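Local coordinates for protein DyP2 (Amycolatopsis sp. ATCC 39116, PDB 4G2C) that is a haem-containing, multifunctional dye-decolourising peroxidase with a manganese site, probably oxidising dyes and lignin-related substrates, at residues A[81-93]-A[481-493]. Numbering follows the deposited sequence.
Sequences RTFLNGLSGLMKS and YFFMPSLAFLRSL
Leu493, the last residue of the chain, lies against Arg81 and Leu84 on helix 77-88, its two methyls divided between them. Its CD1 meets Leu84 CD1 at 3.7 Å, while CD2 lies over one face of the Arg81 guanidinium. The Arg81 side chain, extended at chi2, bends at chi3 (77°), which turns the guanidinium over Leu493 and brings NE to 3.6 Å from the terminal OXT of Leu493, a long salt bridge in which the carboxylate oxygen lies at the edge of the guanidinium, in its plane. An arginine suits this place because the face of its flat cation takes the leucine methyl while its edge meets the carboxylate. At the other end, Met91 reaches across with its flexible thioether: SD touches Leu490 CD1 at 3.6 Å, and CE presses tightly on Leu487 CD2 at 3.4 Å. Between these ends Ser88 sets CB 3.6 Å from Leu490 CB and OG against Arg491 CG; its small size suits a place where the axes of 81-88 and 487-491 approach to 8.3 Å, with 132° between their N-to-C directions. OG sits between the backbone N and the carbonyl carbon (chi1 75°), and from there it donates to Asn85 O, 2.6 Å away. A leucine in its place, having no hydroxyl, would probably leave Asn85 O without this donor and crowd Leu490 CB and Arg491 CG. The guanidinium of Arg491 turns away to a salt bridge with Glu53. Ser486 OG N-caps helix 487-491, accepting from Phe489 N. Leu84 and Met91 also pack on strand 114-119 of the DyP ferredoxin-like sheet, while helix 121-127 touches Arg81 and Leu84 through Leu127.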
loop_
_atom_site.group_PDB
_atom_site.type_symbol
_atom_site.label_atom_id
_atom_site.label_comp_id
_atom_site.label_asym_id
_atom_site.label_seq_id
_atom_site.Cartn_x
_atom_site.Cartn_y
_atom_site.Cartn_z
ATOM N N ARG A 81 -19.482 -9.420 19.581
ATOM C CA ARG A 81 -19.641 -8.073 20.113
ATOM C C ARG A 81 -18.899 -7.903 21.432
ATOM O O ARG A 81 -18.294 -6.861 21.698
ATOM C CB ARG A 81 -21.123 -7.740 20.293
ATOM C CG ARG A 81 -21.892 -7.793 18.982
ATOM C CD ARG A 81 -23.388 -7.587 19.166
ATOM N NE ARG A 81 -23.734 -6.187 19.386
ATOM C CZ ARG A 81 -24.551 -5.483 18.608
ATOM N NH1 ARG A 81 -25.118 -6.048 17.550
ATOM N NH2 ARG A 81 -24.805 -4.207 18.893
ATOM N N THR A 82 -18.939 -8.930 22.264
ATOM C CA THR A 82 -18.219 -8.877 23.523
ATOM C C THR A 82 -16.700 -8.845 23.247
ATOM O O THR A 82 -15.969 -8.037 23.815
ATOM C CB THR A 82 -18.635 -10.049 24.429
ATOM O OG1 THR A 82 -20.045 -9.966 24.664
ATOM C CG2 THR A 82 -17.882 -10.027 25.772
ATOM N N PHE A 83 -16.240 -9.709 22.352
ATOM C CA PHE A 83 -14.827 -9.735 21.970
ATOM C C PHE A 83 -14.337 -8.368 21.488
ATOM O O PHE A 83 -13.381 -7.802 22.038
ATOM C CB PHE A 83 -14.605 -10.787 20.887
ATOM C CG PHE A 83 -13.170 -10.928 20.441
ATOM C CD1 PHE A 83 -12.158 -11.135 21.364
ATOM C CD2 PHE A 83 -12.846 -10.889 19.087
ATOM C CE1 PHE A 83 -10.843 -11.283 20.964
ATOM C CE2 PHE A 83 -11.532 -11.042 18.671
ATOM C CZ PHE A 83 -10.525 -11.237 19.613
ATOM N N LEU A 84 -14.991 -7.834 20.458
ATOM C CA LEU A 84 -14.648 -6.509 19.952
ATOM C C LEU A 84 -14.603 -5.478 21.074
ATOM O O LEU A 84 -13.654 -4.699 21.170
ATOM C CB LEU A 84 -15.623 -6.094 18.861
ATOM C CG LEU A 84 -15.452 -6.989 17.625
ATOM C CD1 LEU A 84 -16.597 -6.829 16.655
ATOM C CD2 LEU A 84 -14.139 -6.673 16.953
ATOM N N ASN A 85 -15.604 -5.501 21.946
ATOM C CA ASN A 85 -15.645 -4.565 23.059
ATOM C C ASN A 85 -14.352 -4.641 23.871
ATOM O O ASN A 85 -13.792 -3.624 24.259
ATOM C CB ASN A 85 -16.864 -4.858 23.939
ATOM C CG ASN A 85 -17.236 -3.694 24.829
ATOM O OD1 ASN A 85 -16.852 -3.647 25.995
ATOM N ND2 ASN A 85 -17.989 -2.742 24.283
ATOM N N GLY A 86 -13.871 -5.858 24.106
ATOM C CA GLY A 86 -12.660 -6.064 24.874
ATOM C C GLY A 86 -11.420 -5.608 24.125
ATOM O O GLY A 86 -10.479 -5.083 24.714
ATOM N N LEU A 87 -11.414 -5.836 22.818
ATOM C CA LEU A 87 -10.351 -5.323 21.963
ATOM C C LEU A 87 -10.257 -3.795 22.055
ATOM O O LEU A 87 -9.172 -3.248 22.219
ATOM C CB LEU A 87 -10.566 -5.759 20.510
ATOM C CG LEU A 87 -10.269 -7.242 20.269
ATOM C CD1 LEU A 87 -10.358 -7.584 18.806
ATOM C CD2 LEU A 87 -8.921 -7.622 20.840
ATOM N N SER A 88 -11.394 -3.115 21.961
ATOM C CA SER A 88 -11.394 -1.662 22.038
ATOM C C SER A 88 -10.656 -1.198 23.293
ATOM O O SER A 88 -10.053 -0.128 23.307
ATOM C CB SER A 88 -12.816 -1.093 21.973
ATOM O OG SER A 88 -13.496 -1.283 23.191
ATOM N N GLY A 89 -10.677 -2.030 24.334
ATOM C CA GLY A 89 -9.930 -1.753 25.553
ATOM C C GLY A 89 -8.417 -1.809 25.400
ATOM O O GLY A 89 -7.684 -1.205 26.180
ATOM N N LEU A 90 -7.931 -2.531 24.396
ATOM C CA LEU A 90 -6.485 -2.630 24.191
ATOM C C LEU A 90 -5.978 -1.648 23.143
ATOM O O LEU A 90 -4.803 -1.687 22.757
ATOM C CB LEU A 90 -6.091 -4.051 23.785
ATOM C CG LEU A 90 -6.509 -5.144 24.781
ATOM C CD1 LEU A 90 -6.125 -6.517 24.260
ATOM C CD2 LEU A 90 -5.910 -4.889 26.182
ATOM N N MET A 91 -6.854 -0.762 22.690
ATOM C CA MET A 91 -6.546 0.073 21.532
ATOM C C MET A 91 -6.222 1.516 21.890
ATOM O O MET A 91 -6.876 2.119 22.734
ATOM C CB MET A 91 -7.694 0.009 20.519
ATOM C CG MET A 91 -7.899 -1.391 19.962
ATOM S SD MET A 91 -9.373 -1.592 18.949
ATOM C CE MET A 91 -8.916 -0.579 17.534
ATOM N N LYS A 92 -5.202 2.064 21.239
ATOM C CA LYS A 92 -4.894 3.474 21.390
ATOM C C LYS A 92 -5.490 4.264 20.211
ATOM O O LYS A 92 -5.807 3.692 19.160
ATOM C CB LYS A 92 -3.383 3.665 21.496
ATOM C CG LYS A 92 -2.628 3.264 20.237
ATOM C CD LYS A 92 -1.119 3.297 20.440
ATOM C CE LYS A 92 -0.388 3.079 19.121
ATOM N NZ LYS A 92 1.020 2.625 19.323
ATOM N N SER A 93 -5.653 5.574 20.386
ATOM C CA SER A 93 -6.273 6.405 19.352
ATOM C C SER A 93 -5.237 6.947 18.383
ATOM O O SER A 93 -4.038 6.946 18.665
ATOM C CB SER A 93 -6.972 7.598 19.989
ATOM O OG SER A 93 -6.024 8.349 20.728
ATOM N N TYR A 481 -11.734 -7.285 1.548
ATOM C CA TYR A 481 -11.977 -5.881 1.888
ATOM C C TYR A 481 -12.600 -5.745 3.269
ATOM O O TYR A 481 -13.486 -6.518 3.634
ATOM C CB TYR A 481 -12.917 -5.211 0.885
ATOM C CG TYR A 481 -12.431 -5.145 -0.533
ATOM C CD1 TYR A 481 -11.113 -4.818 -0.825
ATOM C CD2 TYR A 481 -13.299 -5.416 -1.592
ATOM C CE1 TYR A 481 -10.669 -4.745 -2.144
ATOM C CE2 TYR A 481 -12.871 -5.352 -2.908
ATOM C CZ TYR A 481 -11.551 -5.017 -3.186
ATOM O OH TYR A 481 -11.114 -4.947 -4.496
ATOM N N PHE A 482 -12.155 -4.733 4.011
ATOM C CA PHE A 482 -12.596 -4.500 5.385
ATOM C C PHE A 482 -12.899 -3.005 5.629
ATOM O O PHE A 482 -12.662 -2.155 4.782
ATOM C CB PHE A 482 -11.498 -4.906 6.370
ATOM C CG PHE A 482 -11.052 -6.357 6.275
ATOM C CD1 PHE A 482 -10.121 -6.758 5.324
ATOM C CD2 PHE A 482 -11.509 -7.296 7.186
ATOM C CE1 PHE A 482 -9.685 -8.074 5.259
ATOM C CE2 PHE A 482 -11.080 -8.607 7.126
ATOM C CZ PHE A 482 -10.169 -9.001 6.166
ATOM N N PHE A 483 -13.387 -2.693 6.815
ATOM C CA PHE A 483 -13.543 -1.324 7.240
ATOM C C PHE A 483 -12.941 -1.250 8.639
ATOM O O PHE A 483 -13.300 -2.054 9.504
ATOM C CB PHE A 483 -15.036 -0.972 7.267
ATOM C CG PHE A 483 -15.327 0.466 7.588
ATOM C CD1 PHE A 483 -15.101 1.461 6.647
ATOM C CD2 PHE A 483 -15.855 0.820 8.814
ATOM C CE1 PHE A 483 -15.378 2.800 6.939
ATOM C CE2 PHE A 483 -16.146 2.150 9.111
ATOM C CZ PHE A 483 -15.905 3.142 8.171
ATOM N N MET A 484 -12.010 -0.328 8.874
ATOM C CA MET A 484 -11.611 -0.059 10.251
ATOM C C MET A 484 -12.570 0.978 10.827
ATOM O O MET A 484 -12.554 2.137 10.433
ATOM C CB MET A 484 -10.165 0.436 10.391
ATOM C CG MET A 484 -9.155 -0.089 9.390
ATOM S SD MET A 484 -8.879 -1.867 9.229
ATOM C CE MET A 484 -10.271 -2.330 8.219
ATOM N N PRO A 485 -13.430 0.553 11.750
ATOM C CA PRO A 485 -14.407 1.462 12.354
ATOM C C PRO A 485 -13.791 2.313 13.443
ATOM O O PRO A 485 -12.647 2.100 13.846
ATOM C CB PRO A 485 -15.439 0.507 12.957
ATOM C CG PRO A 485 -14.668 -0.730 13.237
ATOM C CD PRO A 485 -13.640 -0.847 12.164
ATOM N N SER A 486 -14.555 3.295 13.906
ATOM C CA SER A 486 -14.099 4.188 14.952
ATOM C C SER A 486 -14.010 3.442 16.275
ATOM O O SER A 486 -14.701 2.432 16.484
ATOM C CB SER A 486 -15.066 5.359 15.083
ATOM O OG SER A 486 -16.323 4.893 15.542
ATOM N N LEU A 487 -13.172 3.951 17.179
ATOM C CA LEU A 487 -13.057 3.373 18.518
ATOM C C LEU A 487 -14.372 3.420 19.300
ATOM O O LEU A 487 -14.702 2.474 20.000
ATOM C CB LEU A 487 -11.938 4.043 19.321
ATOM C CG LEU A 487 -10.523 3.902 18.749
ATOM C CD1 LEU A 487 -9.484 4.572 19.662
ATOM C CD2 LEU A 487 -10.170 2.451 18.472
ATOM N N ALA A 488 -15.110 4.522 19.176
ATOM C CA ALA A 488 -16.400 4.667 19.841
ATOM C C ALA A 488 -17.391 3.594 19.380
ATOM O O ALA A 488 -18.194 3.102 20.170
ATOM C CB ALA A 488 -16.972 6.076 19.623
ATOM N N PHE A 489 -17.333 3.222 18.105
ATOM C CA PHE A 489 -18.180 2.131 17.639
ATOM C C PHE A 489 -17.832 0.836 18.360
ATOM O O PHE A 489 -18.715 0.123 18.843
ATOM C CB PHE A 489 -18.045 1.906 16.133
ATOM C CG PHE A 489 -18.629 0.598 15.683
ATOM C CD1 PHE A 489 -20.004 0.463 15.490
ATOM C CD2 PHE A 489 -17.813 -0.510 15.487
ATOM C CE1 PHE A 489 -20.543 -0.747 15.089
ATOM C CE2 PHE A 489 -18.345 -1.720 15.085
ATOM C CZ PHE A 489 -19.708 -1.841 14.891
ATOM N N LEU A 490 -16.541 0.531 18.415
ATOM C CA LEU A 490 -16.081 -0.715 19.013
ATOM C C LEU A 490 -16.452 -0.800 20.504
ATOM O O LEU A 490 -16.856 -1.856 20.987
ATOM C CB LEU A 490 -14.576 -0.887 18.806
ATOM C CG LEU A 490 -14.088 -0.988 17.356
ATOM C CD1 LEU A 490 -12.575 -1.101 17.299
ATOM C CD2 LEU A 490 -14.744 -2.147 16.590
ATOM N N ARG A 491 -16.325 0.316 21.218
ATOM C CA ARG A 491 -16.706 0.372 22.629
ATOM C C ARG A 491 -18.224 0.210 22.803
ATOM O O ARG A 491 -18.684 -0.349 23.799
ATOM C CB ARG A 491 -16.249 1.684 23.286
ATOM C CG ARG A 491 -14.733 1.930 23.338
ATOM C CD ARG A 491 -14.380 3.060 24.334
ATOM N NE ARG A 491 -15.110 4.300 24.053
ATOM C CZ ARG A 491 -14.747 5.180 23.121
ATOM N NH1 ARG A 491 -13.670 4.941 22.392
ATOM N NH2 ARG A 491 -15.457 6.288 22.910
ATOM N N SER A 492 -18.992 0.692 21.828
ATOM C CA SER A 492 -20.456 0.694 21.919
ATOM C C SER A 492 -21.104 -0.680 21.718
ATOM O O SER A 492 -22.316 -0.829 21.872
ATOM C CB SER A 492 -21.048 1.677 20.903
ATOM O OG SER A 492 -21.055 1.116 19.591
ATOM N N LEU A 493 -20.301 -1.676 21.370
ATOM C CA LEU A 493 -20.824 -2.998 21.058
ATOM C C LEU A 493 -21.211 -3.807 22.300
ATOM O O LEU A 493 -20.624 -3.679 23.384
ATOM C CB LEU A 493 -19.821 -3.774 20.196
ATOM C CG LEU A 493 -19.787 -3.335 18.734
ATOM C CD1 LEU A 493 -18.747 -4.104 17.934
ATOM C CD2 LEU A 493 -21.175 -3.465 18.098
ATOM O OXT LEU A 493 -22.135 -4.622 22.232
#